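PDB 4MJG: uncharacterized protein, which is of unknown function but belongs to the DUF4853 family and is probably made as a lipoprotein. Local coordinates for residues V16-E19 and E20-R24; E86-P89 and D90-A94. All coordinates share one frame; numbering follows the deposited sequence.

Contact 1: V16-E19 and E20-R24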
ATOM      1  N   VAL A  16      14.881  -2.514   9.874  1.00 67.71           N
ATOM      2  CA  VAL A  16      15.018  -1.071  10.094  1.00 65.95           C
ATOM      3  C   VAL A  16      13.909  -0.580  11.016  1.00 65.05           C
ATOM      4  O   VAL A  16      12.875  -1.235  11.159  1.00 65.54           O
ATOM      5  CB  VAL A  16      14.980  -0.249   8.779  1.00 68.23           C
ATOM      6  CG1 VAL A  16      16.129  -0.641   7.862  1.00 68.57           C
ATOM      7  CG2 VAL A  16      13.641  -0.388   8.059  1.00 73.06           C
ATOM      8  N   SER A  17      14.121   0.578  11.631  1.00 63.80           N
ATOM      9  CA  SER A  17      13.146   1.132  12.563  1.00 58.23           C
ATOM     10  C   SER A  17      11.916   1.633  11.817  1.00 55.57           C
ATOM     11  O   SER A  17      11.986   1.974  10.635  1.00 58.40           O
ATOM     12  CB  SER A  17      13.751   2.277  13.377  1.00 56.87           C
ATOM     13  OG  SER A  17      13.845   3.455  12.596  1.00 60.70           O
ATOM     14  N   ILE A  18      10.794   1.674  12.526  1.00 53.81           N
ATOM     15  CA  ILE A  18       9.544   2.211  11.989  1.00 55.64           C
ATOM     16  C   ILE A  18       9.740   3.569  11.308  1.00 57.49           C
ATOM     17  O   ILE A  18       9.190   3.812  10.234  1.00 64.68           O
ATOM     18  CB  ILE A  18       8.457   2.312  13.095  1.00 58.08           C
ATOM     19  CG1 ILE A  18       7.128   2.829  12.527  1.00 55.43           C
ATOM     20  CG2 ILE A  18       8.915   3.190  14.256  1.00 61.89           C
ATOM     21  CD1 ILE A  18       6.489   1.908  11.510  1.00 55.78           C
ATOM     22  N   GLU A  19      10.543   4.433  11.924  1.00 61.58           N
ATOM     23  CA  GLU A  19      10.784   5.775  11.398  1.00 64.70           C
ATOM     24  C   GLU A  19      11.594   5.743  10.105  1.00 64.56           C
ATOM     25  O   GLU A  19      11.332   6.523   9.187  1.00 64.75           O
ATOM     26  CB  GLU A  19      11.500   6.628  12.446  1.00 72.40           C
ATOM     27  CG  GLU A  19      10.668   6.894  13.696  1.00 79.55           C
ATOM     28  CD  GLU A  19      11.455   6.685  14.979  1.00 93.85           C
ATOM     29  OE1 GLU A  19      11.877   5.531  15.242  1.00 87.71           O
ATOM     30  OE2 GLU A  19      11.644   7.674  15.723  1.00 88.96           O
ATOM     31  N   GLU A  20      12.576   4.844  10.042  1.00 63.93           N
ATOM     32  CA  GLU A  20      13.383   4.656   8.836  1.00 67.84           C
ATOM     33  C   GLU A  20      12.523   4.110   7.707  1.00 64.93           C
ATOM     34  O   GLU A  20      12.702   4.481   6.542  1.00 72.42           O
ATOM     35  CB  GLU A  20      14.542   3.692   9.122  1.00 71.70           C
ATOM     36  CG  GLU A  20      15.457   3.380   7.937  1.00 74.57           C
ATOM     37  CD  GLU A  20      16.413   4.507   7.587  1.00 71.59           C
ATOM     38  OE1 GLU A  20      16.332   5.595   8.193  1.00 65.07           O
ATOM     39  OE2 GLU A  20      17.257   4.298   6.688  1.00 78.48           O
ATOM     40  N   TYR A  21      11.592   3.229   8.062  1.00 59.16           N
ATOM     41  CA  TYR A  21      10.708   2.603   7.086  1.00 64.50           C
ATOM     42  C   TYR A  21       9.735   3.621   6.503  1.00 61.24           C
ATOM     43  O   TYR A  21       9.539   3.687   5.283  1.00 71.08           O
ATOM     44  CB  TYR A  21       9.934   1.471   7.741  1.00 62.62           C
ATOM     45  CG  TYR A  21       9.273   0.519   6.774  1.00 64.94           C
ATOM     46  CD1 TYR A  21       7.979   0.741   6.316  1.00 64.26           C
ATOM     47  CD2 TYR A  21       9.931  -0.627   6.347  1.00 70.20           C
ATOM     48  CE1 TYR A  21       7.364  -0.148   5.444  1.00 71.02           C
ATOM     49  CE2 TYR A  21       9.326  -1.523   5.479  1.00 69.28           C
ATOM     50  CZ  TYR A  21       8.048  -1.282   5.028  1.00 68.64           C
ATOM     51  OH  TYR A  21       7.458  -2.183   4.173  1.00 74.38           O
ATOM     52  N   ILE A  22       9.134   4.413   7.383  1.00 55.33           N
ATOM     53  CA  ILE A  22       8.243   5.492   6.965  1.00 58.46           C
ATOM     54  C   ILE A  22       8.974   6.466   6.039  1.00 60.34           C
ATOM     55  O   ILE A  22       8.448   6.870   4.994  1.00 61.29           O
ATOM     56  CB  ILE A  22       7.678   6.239   8.192  1.00 52.43           C
ATOM     57  CG1 ILE A  22       6.631   5.362   8.890  1.00 51.84           C
ATOM     58  CG2 ILE A  22       7.056   7.564   7.781  1.00 51.22           C
ATOM     59  CD1 ILE A  22       6.207   5.854  10.255  1.00 52.45           C
ATOM     60  N   SER A  23      10.195   6.818   6.426  1.00 59.90           N
ATOM     61  CA  SER A  23      11.005   7.771   5.677  1.00 63.43           C
ATOM     62  C   SER A  23      11.452   7.260   4.298  1.00 66.47           C
ATOM     63  O   SER A  23      11.387   8.003   3.314  1.00 62.24           O
ATOM     64  CB  SER A  23      12.232   8.157   6.503  1.00 63.05           C
ATOM     65  OG  SER A  23      13.130   8.942   5.745  1.00 68.76           O
ATOM     66  N   ARG A  24      11.878   5.998   4.224  1.00 67.63           N
ATOM     67  CA  ARG A  24      12.597   5.494   3.043  1.00 68.48           C
ATOM     68  C   ARG A  24      11.935   4.365   2.244  1.00 71.15           C
ATOM     69  O   ARG A  24      12.124   4.283   1.028  1.00 76.46           O
ATOM     70  CB  ARG A  24      14.010   5.097   3.457  1.00 70.74           C
ATOM     71  CG  ARG A  24      14.919   6.320   3.456  1.00 79.28           C
ATOM     72  CD  ARG A  24      16.147   6.241   4.357  1.00 82.65           C
ATOM     73  NE  ARG A  24      17.183   5.308   3.898  1.00 84.27           N
ATOM     74  CZ  ARG A  24      18.002   5.505   2.860  1.00 91.67           C
ATOM     75  NH1 ARG A  24      17.942   6.608   2.113  1.00 99.82           N
ATOM     76  NH2 ARG A  24      18.902   4.572   2.560  1.00 91.26           N
TER

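Contact 2: E86-P89 and D90-A94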
ATOM      1  N   GLU A  86       4.468  -9.083 -14.116  1.00 98.07           N
ATOM      2  CA  GLU A  86       5.404  -8.530 -15.089  1.00 98.96           C
ATOM      3  C   GLU A  86       6.067  -7.234 -14.620  1.00 93.33           C
ATOM      4  O   GLU A  86       7.158  -6.888 -15.075  1.00 93.31           O
ATOM      5  CB  GLU A  86       4.654  -8.264 -16.396  1.00104.60           C
ATOM      6  CG  GLU A  86       5.517  -7.886 -17.592  1.00111.32           C
ATOM      7  CD  GLU A  86       4.733  -7.844 -18.891  1.00116.21           C
ATOM      8  OE1 GLU A  86       3.495  -7.676 -18.846  1.00108.49           O
ATOM      9  OE2 GLU A  86       5.360  -7.977 -19.964  1.00133.82           O
ATOM     10  N   ASN A  87       5.399  -6.520 -13.721  1.00 88.13           N
ATOM     11  CA  ASN A  87       5.906  -5.257 -13.195  1.00 91.65           C
ATOM     12  C   ASN A  87       6.414  -5.412 -11.753  1.00 89.92           C
ATOM     13  O   ASN A  87       6.445  -4.452 -10.981  1.00 82.14           O
ATOM     14  CB  ASN A  87       4.797  -4.200 -13.275  1.00 93.05           C
ATOM     15  CG  ASN A  87       5.323  -2.818 -13.619  1.00 95.65           C
ATOM     16  OD1 ASN A  87       6.336  -2.372 -13.082  1.00 99.54           O
ATOM     17  ND2 ASN A  87       4.629  -2.129 -14.516  1.00 98.52           N
ATOM     18  N   LYS A  88       6.826  -6.628 -11.406  1.00 96.31           N
ATOM     19  CA  LYS A  88       7.233  -6.957 -10.039  1.00 94.71           C
ATOM     20  C   LYS A  88       8.523  -6.231  -9.646  1.00 88.49           C
ATOM     21  O   LYS A  88       9.501  -6.293 -10.383  1.00 85.79           O
ATOM     22  CB  LYS A  88       7.426  -8.473  -9.924  1.00101.44           C
ATOM     23  CG  LYS A  88       7.887  -8.970  -8.564  1.00102.91           C
ATOM     24  CD  LYS A  88       7.843 -10.493  -8.489  1.00107.52           C
ATOM     25  CE  LYS A  88       9.013 -11.151  -9.208  1.00106.27           C
ATOM     26  NZ  LYS A  88      10.299 -10.976  -8.477  1.00106.30           N
ATOM     27  N   PRO A  89       8.530  -5.547  -8.483  1.00 87.90           N
ATOM     28  CA  PRO A  89       9.723  -4.837  -8.006  1.00 89.62           C
ATOM     29  C   PRO A  89      10.739  -5.760  -7.341  1.00 88.12           C
ATOM     30  O   PRO A  89      10.382  -6.848  -6.884  1.00 83.27           O
ATOM     31  CB  PRO A  89       9.154  -3.858  -6.978  1.00 86.82           C
ATOM     32  CG  PRO A  89       7.973  -4.570  -6.421  1.00 87.63           C
ATOM     33  CD  PRO A  89       7.404  -5.402  -7.543  1.00 86.92           C
ATOM     34  N   ASP A  90      11.990  -5.305  -7.275  1.00 92.90           N
ATOM     35  CA  ASP A  90      13.101  -6.115  -6.760  1.00 95.06           C
ATOM     36  C   ASP A  90      12.934  -6.522  -5.301  1.00 88.77           C
ATOM     37  O   ASP A  90      13.294  -7.637  -4.927  1.00 88.85           O
ATOM     38  CB  ASP A  90      14.435  -5.374  -6.929  1.00102.02           C
ATOM     39  CG  ASP A  90      14.908  -5.327  -8.374  1.00105.81           C
ATOM     40  OD1 ASP A  90      14.303  -5.998  -9.240  1.00 98.66           O
ATOM     41  OD2 ASP A  90      15.900  -4.618  -8.646  1.00115.42           O
ATOM     42  N   TRP A  91      12.387  -5.626  -4.484  1.00 85.05           N
ATOM     43  CA  TRP A  91      12.192  -5.909  -3.054  1.00 83.93           C
ATOM     44  C   TRP A  91      11.156  -7.008  -2.762  1.00 82.34           C
ATOM     45  O   TRP A  91      11.055  -7.467  -1.613  1.00 80.43           O
ATOM     46  CB  TRP A  91      11.825  -4.628  -2.282  1.00 83.11           C
ATOM     47  CG  TRP A  91      10.630  -3.882  -2.819  1.00 81.09           C
ATOM     48  CD1 TRP A  91      10.648  -2.785  -3.631  1.00 81.48           C
ATOM     49  CD2 TRP A  91       9.246  -4.178  -2.576  1.00 75.49           C
ATOM     50  NE1 TRP A  91       9.366  -2.382  -3.912  1.00 81.80           N
ATOM     51  CE2 TRP A  91       8.486  -3.218  -3.275  1.00 77.17           C
ATOM     52  CE3 TRP A  91       8.576  -5.161  -1.838  1.00 73.30           C
ATOM     53  CZ2 TRP A  91       7.091  -3.215  -3.263  1.00 73.36           C
ATOM     54  CZ3 TRP A  91       7.188  -5.155  -1.823  1.00 76.92           C
ATOM     55  CH2 TRP A  91       6.460  -4.187  -2.533  1.00 74.05           C
ATOM     56  N   ALA A  92      10.393  -7.416  -3.782  1.00 74.49           N
ATOM     57  CA  ALA A  92       9.335  -8.418  -3.624  1.00 74.47           C
ATOM     58  C   ALA A  92       9.871  -9.837  -3.770  1.00 75.30           C
ATOM     59  O   ALA A  92      10.190 -10.269  -4.877  1.00 74.28           O
ATOM     60  CB  ALA A  92       8.224  -8.177  -4.637  1.00 75.50           C
ATOM     61  N   VAL A  93       9.954 -10.561  -2.655  1.00 77.08           N
ATOM     62  CA  VAL A  93      10.471 -11.938  -2.665  1.00 79.42           C
ATOM     63  C   VAL A  93       9.463 -12.963  -3.211  1.00 76.63           C
ATOM     64  O   VAL A  93       9.857 -14.057  -3.606  1.00 81.77           O
ATOM     65  CB  VAL A  93      10.964 -12.402  -1.266  1.00 81.97           C
ATOM     66  CG1 VAL A  93      12.048 -11.467  -0.739  1.00 85.36           C
ATOM     67  CG2 VAL A  93       9.818 -12.513  -0.263  1.00 82.70           C
ATOM     68  N   ALA A  94       8.172 -12.621  -3.218  1.00 71.48           N
ATOM     69  CA  ALA A  94       7.130 -13.545  -3.688  1.00 68.26           C
ATOM     70  C   ALA A  94       5.846 -12.826  -4.105  1.00 65.32           C
ATOM     71  O   ALA A  94       5.533 -11.752  -3.595  1.00 60.23           O
ATOM     72  CB  ALA A  94       6.819 -14.575  -2.610  1.00 64.80           C
TER

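Contact 1: V16-E19 and E20-R24
The carbonyl oxygen of S17 takes the amide of Y21, S17 O to Y21 N 2.9 Å, in the first backbone bond of helix 18-24, while the S17 side chain serves the same turn as its N-cap. S17 OG accepts from E20 N at 3.2 Å, the E20 N-H pointing almost straight at it (160°); a chi1 of 76° sets the hydroxyl between the backbone N and the carbonyl carbon, within reach of the E20 amide. With an alanine here, the E20 amide would probably lose its capping acceptor and the first turn be less firmly fixed. One residue on, I22 N bonds I18 O at 2.9 Å, and the two side chains lie side by side, pointing the same way, with I18 CG1 3.9 Å from I22 CD1. V16, just ahead of the cap, crosses E20 at about a right angle, its CB 3.8 Å from E20 CG, and brings CG2 to the edge of the Y21 ring. I18 and Y21 pack on V65 of strand 62-73, seating the helix against the sheet. On a more exposed side, E20 OE2 meets R24 NE at 3.0 Å in a salt bridge whose hydrogen bond is weak. The cap thus supplies an acceptor where no preceding helical turn offers a carbonyl.

Contact 2: E86-P89 and D90-A94
P89 to A92 form a type I beta turn that leads the chain from the loop after helix 77-86 into strand 92-97, an outermost strand of the antiparallel sheet, and A92 N closes it on P89 O at 3.2 Å. The bond is fairly straight at the hydrogen (157°), but the donor stands well above the carbonyl plane of P89. The proline ring lies over one face of the W91 indole. P89 CB makes a CH-pi contact with the five-membered ring, 3.8 Å from its centroid, and P89 CG sits nearer the six-membered part, 3.5 Å from W91 CE2. The indole can fold back in this way because chi1 of W91, 55°, places CG between its backbone N and carbonyl carbon. A92 CB points back to the preceding segment, 4.0 Å from P89 CG, and also stands above the indole near its rim. K88 joins through its CG, near A92 CB, before its chain bends at the last two torsions. Within the turn, P89, W91 and A92 all touch L111 of strand 107-113; just after it, V93 and A94 both face I112 in a classic beta bulge. Of the indole atoms, NE1 makes the closest approach to the proline, 3.4 Å from P89 CB.

From the N terminus the chain first meets contact 1, where residues 16-24 turn into helix 18-24 and lay it against strand 62-73, in the middle of the sheet. It then passes through further helices, strands 44-55 and 62-73, and helix 77-86 before contact 2, where residues 86-94 turn from that helix into strand 92-97 at the sheet edge. Both are local: contact 1 caps and opens a helix, contact 2 closes a single beta turn; they follow in series, neither nesting nor crossing. The centres of contact 1 and contact 2 lie about 20 Å apart, and the nearest atoms of contact 1 and contact 2 about 7 Å apart, without touching. One thus sets a helix on the sheet, the other starts an edge strand.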